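Local coordinates for possible metal-dependent hydrolase (Veillonella parvula, PDB 3RPC), which is probably a zinc-dependent hydrolase of the metallo-beta-lactamase superfamily, holding two zinc ions in its presumed active site, at residues V153-A158 with V163-D168. Numbering follows the deposited sequence.
With ZN (zinc ion), chain E; ZN (zinc ion), chain F.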
ATOM      1  N   VAL A 153       1.102  -2.677  11.919  1.00 14.27           N
ATOM      2  CA  VAL A 153       2.468  -2.765  12.420  1.00 14.67           C
ATOM      3  C   VAL A 153       2.800  -4.214  12.751  1.00 16.06           C
ATOM      4  O   VAL A 153       2.015  -4.915  13.394  1.00 15.52           O
ATOM      5  CB  VAL A 153       2.662  -1.904  13.690  1.00 14.71           C
ATOM      6  CG1 VAL A 153       4.122  -1.944  14.136  1.00 16.41           C
ATOM      7  CG2 VAL A 153       2.208  -0.475  13.433  1.00 15.58           C
ATOM      8  N   ILE A 154       3.960  -4.661  12.281  1.00 14.19           N
ATOM      9  CA  ILE A 154       4.541  -5.933  12.690  1.00 14.54           C
ATOM     10  C   ILE A 154       5.567  -5.653  13.794  1.00 16.58           C
ATOM     11  O   ILE A 154       6.436  -4.796  13.630  1.00 17.46           O
ATOM     12  CB  ILE A 154       5.225  -6.630  11.484  1.00 15.85           C
ATOM     13  CG1 ILE A 154       4.171  -7.295  10.585  1.00 20.09           C
ATOM     14  CG2 ILE A 154       6.255  -7.649  11.953  1.00 19.51           C
ATOM     15  CD1 ILE A 154       3.606  -8.589  11.149  1.00 20.91           C
ATOM     16  N   PHE A 155       5.423  -6.323  14.936  1.00 17.11           N
ATOM     17  CA  PHE A 155       6.403  -6.205  16.025  1.00 16.18           C
ATOM     18  C   PHE A 155       7.217  -7.501  16.096  1.00 20.27           C
ATOM     19  O   PHE A 155       6.649  -8.587  16.230  1.00 18.67           O
ATOM     20  CB  PHE A 155       5.727  -5.994  17.391  1.00 14.72           C
ATOM     21  CG  PHE A 155       4.848  -4.772  17.481  1.00 14.75           C
ATOM     22  CD1 PHE A 155       5.290  -3.631  18.140  1.00 18.76           C
ATOM     23  CD2 PHE A 155       3.570  -4.775  16.949  1.00 15.65           C
ATOM     24  CE1 PHE A 155       4.474  -2.516  18.255  1.00 16.65           C
ATOM     25  CE2 PHE A 155       2.746  -3.659  17.059  1.00 16.09           C
ATOM     26  CZ  PHE A 155       3.201  -2.524  17.706  1.00 16.91           C
ATOM     27  N   GLU A 156       8.538  -7.388  15.999  1.00 17.55           N
ATOM     28  CA  GLU A 156       9.431  -8.537  16.105  1.00 18.22           C
ATOM     29  C   GLU A 156      10.448  -8.305  17.211  1.00 20.13           C
ATOM     30  O   GLU A 156      10.899  -7.181  17.414  1.00 22.60           O
ATOM     31  CB  GLU A 156      10.179  -8.758  14.795  1.00 19.94           C
ATOM     32  CG  GLU A 156       9.287  -9.135  13.639  1.00 21.30           C
ATOM     33  CD  GLU A 156      10.044  -9.211  12.328  1.00 27.87           C
ATOM     34  OE1 GLU A 156      11.102  -8.556  12.211  1.00 34.05           O
ATOM     35  OE2 GLU A 156       9.590  -9.930  11.419  1.00 31.96           O
ATOM     36  N   ALA A 157      10.812  -9.369  17.919  1.00 19.39           N
ATOM     37  CA  ALA A 157      11.872  -9.288  18.927  1.00 19.13           C
ATOM     38  C   ALA A 157      12.401 -10.687  19.208  1.00 22.95           C
ATOM     39  O   ALA A 157      11.686 -11.673  19.021  1.00 22.17           O
ATOM     40  CB  ALA A 157      11.354  -8.634  20.209  1.00 19.37           C
ATOM     41  N   ALA A 158      13.647 -10.775  19.661  1.00 23.61           N
ATOM     42  CA  ALA A 158      14.290 -12.068  19.875  1.00 24.22           C
ATOM     43  C   ALA A 158      13.522 -12.948  20.851  1.00 24.10           C
ATOM     44  O   ALA A 158      13.225 -12.530  21.972  1.00 25.08           O
ATOM     45  CB  ALA A 158      15.720 -11.869  20.365  1.00 23.95           C
ATOM     46  N   VAL A 163       4.142 -10.193  16.396  1.00 16.34           N
ATOM     47  CA  VAL A 163       2.785  -9.689  16.552  1.00 15.09           C
ATOM     48  C   VAL A 163       2.406  -8.813  15.364  1.00 15.38           C
ATOM     49  O   VAL A 163       3.124  -7.872  15.025  1.00 16.90           O
ATOM     50  CB  VAL A 163       2.655  -8.863  17.846  1.00 16.18           C
ATOM     51  CG1 VAL A 163       1.246  -8.324  18.000  1.00 18.09           C
ATOM     52  CG2 VAL A 163       3.054  -9.706  19.054  1.00 15.45           C
ATOM     53  N   TYR A 164       1.266  -9.120  14.739  1.00 14.57           N
ATOM     54  CA  TYR A 164       0.768  -8.339  13.609  1.00 13.97           C
ATOM     55  C   TYR A 164      -0.454  -7.558  14.061  1.00 17.22           C
ATOM     56  O   TYR A 164      -1.525  -8.133  14.264  1.00 16.48           O
ATOM     57  CB  TYR A 164       0.401  -9.272  12.442  1.00 14.21           C
ATOM     58  CG  TYR A 164      -0.087  -8.605  11.168  1.00 14.13           C
ATOM     59  CD1 TYR A 164       0.099  -7.241  10.925  1.00 15.53           C
ATOM     60  CD2 TYR A 164      -0.746  -9.353  10.198  1.00 14.96           C
ATOM     61  CE1 TYR A 164      -0.354  -6.651   9.733  1.00 13.69           C
ATOM     62  CE2 TYR A 164      -1.199  -8.780   9.036  1.00 14.50           C
ATOM     63  CZ  TYR A 164      -1.014  -7.437   8.803  1.00 13.45           C
ATOM     64  OH  TYR A 164      -1.485  -6.902   7.614  1.00 14.64           O
ATOM     65  N   LEU A 165      -0.283  -6.252  14.251  1.00 14.30           N
ATOM     66  CA  LEU A 165      -1.391  -5.340  14.496  1.00 12.77           C
ATOM     67  C   LEU A 165      -1.906  -4.941  13.120  1.00 13.80           C
ATOM     68  O   LEU A 165      -1.304  -4.135  12.421  1.00 15.76           O
ATOM     69  CB  LEU A 165      -0.883  -4.120  15.265  1.00 14.35           C
ATOM     70  CG  LEU A 165      -1.876  -3.016  15.595  1.00 15.83           C
ATOM     71  CD1 LEU A 165      -2.795  -3.435  16.732  1.00 20.39           C
ATOM     72  CD2 LEU A 165      -1.098  -1.755  15.987  1.00 17.20           C
ATOM     73  N   VAL A 166      -3.017  -5.536  12.704  1.00 13.28           N
ATOM     74  CA  VAL A 166      -3.423  -5.415  11.303  1.00 13.98           C
ATOM     75  C   VAL A 166      -3.879  -3.998  10.937  1.00 14.54           C
ATOM     76  O   VAL A 166      -3.598  -3.500   9.833  1.00 14.12           O
ATOM     77  CB  VAL A 166      -4.528  -6.421  10.971  1.00 12.52           C
ATOM     78  CG1 VAL A 166      -4.935  -6.302   9.492  1.00 14.20           C
ATOM     79  CG2 VAL A 166      -4.044  -7.834  11.274  1.00 14.64           C
ATOM     80  N   GLY A 167      -4.588  -3.357  11.864  1.00 14.22           N
ATOM     81  CA  GLY A 167      -5.042  -1.989  11.674  1.00 14.02           C
ATOM     82  C   GLY A 167      -6.382  -1.851  10.971  1.00 12.99           C
ATOM     83  O   GLY A 167      -7.056  -2.839  10.669  1.00 14.73           O
ATOM     84  N   ASP A 168      -6.773  -0.604  10.721  1.00 13.21           N
ATOM     85  CA  ASP A 168      -8.034  -0.306  10.045  1.00 13.62           C
ATOM     86  C   ASP A 168      -7.904  -0.495   8.534  1.00 15.09           C
ATOM     87  O   ASP A 168      -7.684   0.461   7.789  1.00 15.85           O
ATOM     88  CB  ASP A 168      -8.495   1.121  10.375  1.00 14.57           C
ATOM     89  CG  ASP A 168      -9.331   1.201  11.653  1.00 17.03           C
ATOM     90  OD1 ASP A 168      -9.323   0.245  12.448  1.00 16.96           O
ATOM     91  OD2 ASP A 168     -10.006   2.233  11.854  1.00 16.34           O
TER
HETATM   92 ZN    ZN E 301     -10.067   4.494  11.096  0.66 17.63          ZN
HETATM   93 ZN    ZN F 302     -11.223   2.589  13.578  0.71 16.48          ZN
HETATM   94  O   HOH W   1     -11.398   4.661  12.585  1.00 22.04           O
HETATM   95  O   HOH W   2     -13.286   2.212  12.105  1.00 16.97           O
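Ile154 and Tyr164 face each other as a non-hydrogen-bonded pair in an antiparallel hairpin, their side chains slanting across one another on the same side of the sheet. The end of the isoleucine does the touching: CD1 reaches Tyr164 CB at 3.5 Å and meets the start of the ring obliquely. Ile154 has CG1 beside its backbone N (chi1 -78°), and a second turn (chi2 -76°) swings CD1 toward the neighbouring strand. Val166 CG2 lies over the centre of the tyrosine ring, 3.7 Å above the plane, and Ile154 CD1 on the plane's other side, near CG, so the two probably restrict its turning. Helix 173-182 covers this side through Phe182, Ala178 and Leu179.

On the reverse side, Phe155 and Leu165 run side by side, Phe155 CE2 lying 4.1 Å from Leu165 CB. Val153 CG1 rests on one face of the phenylalanine ring toward its rim, while Val163 O sits at the edge. Leu17 and Ile19 of strand 14-19 pack here from the other sheet.

Paired backbone bonds flank the central pair: Phe155 N to Val163 O, nearly straight (171° at the hydrogen), is returned by Val163 N to Phe155 O, and Val153 and Leu165 bond likewise.

Beyond the pairing, the chain leads through Gly167 to Asp168, whose OD2 bridges the zinc ions, 2.4 Å from that of chain E and 2.1 Å from that of chain F. With a bridging water, His72, His74 and His132 on one zinc and Asp76, His77 and His226 on the other, this is the dinuclear site of the metallo-beta-lactamase alpha-beta/beta-alpha sandwich.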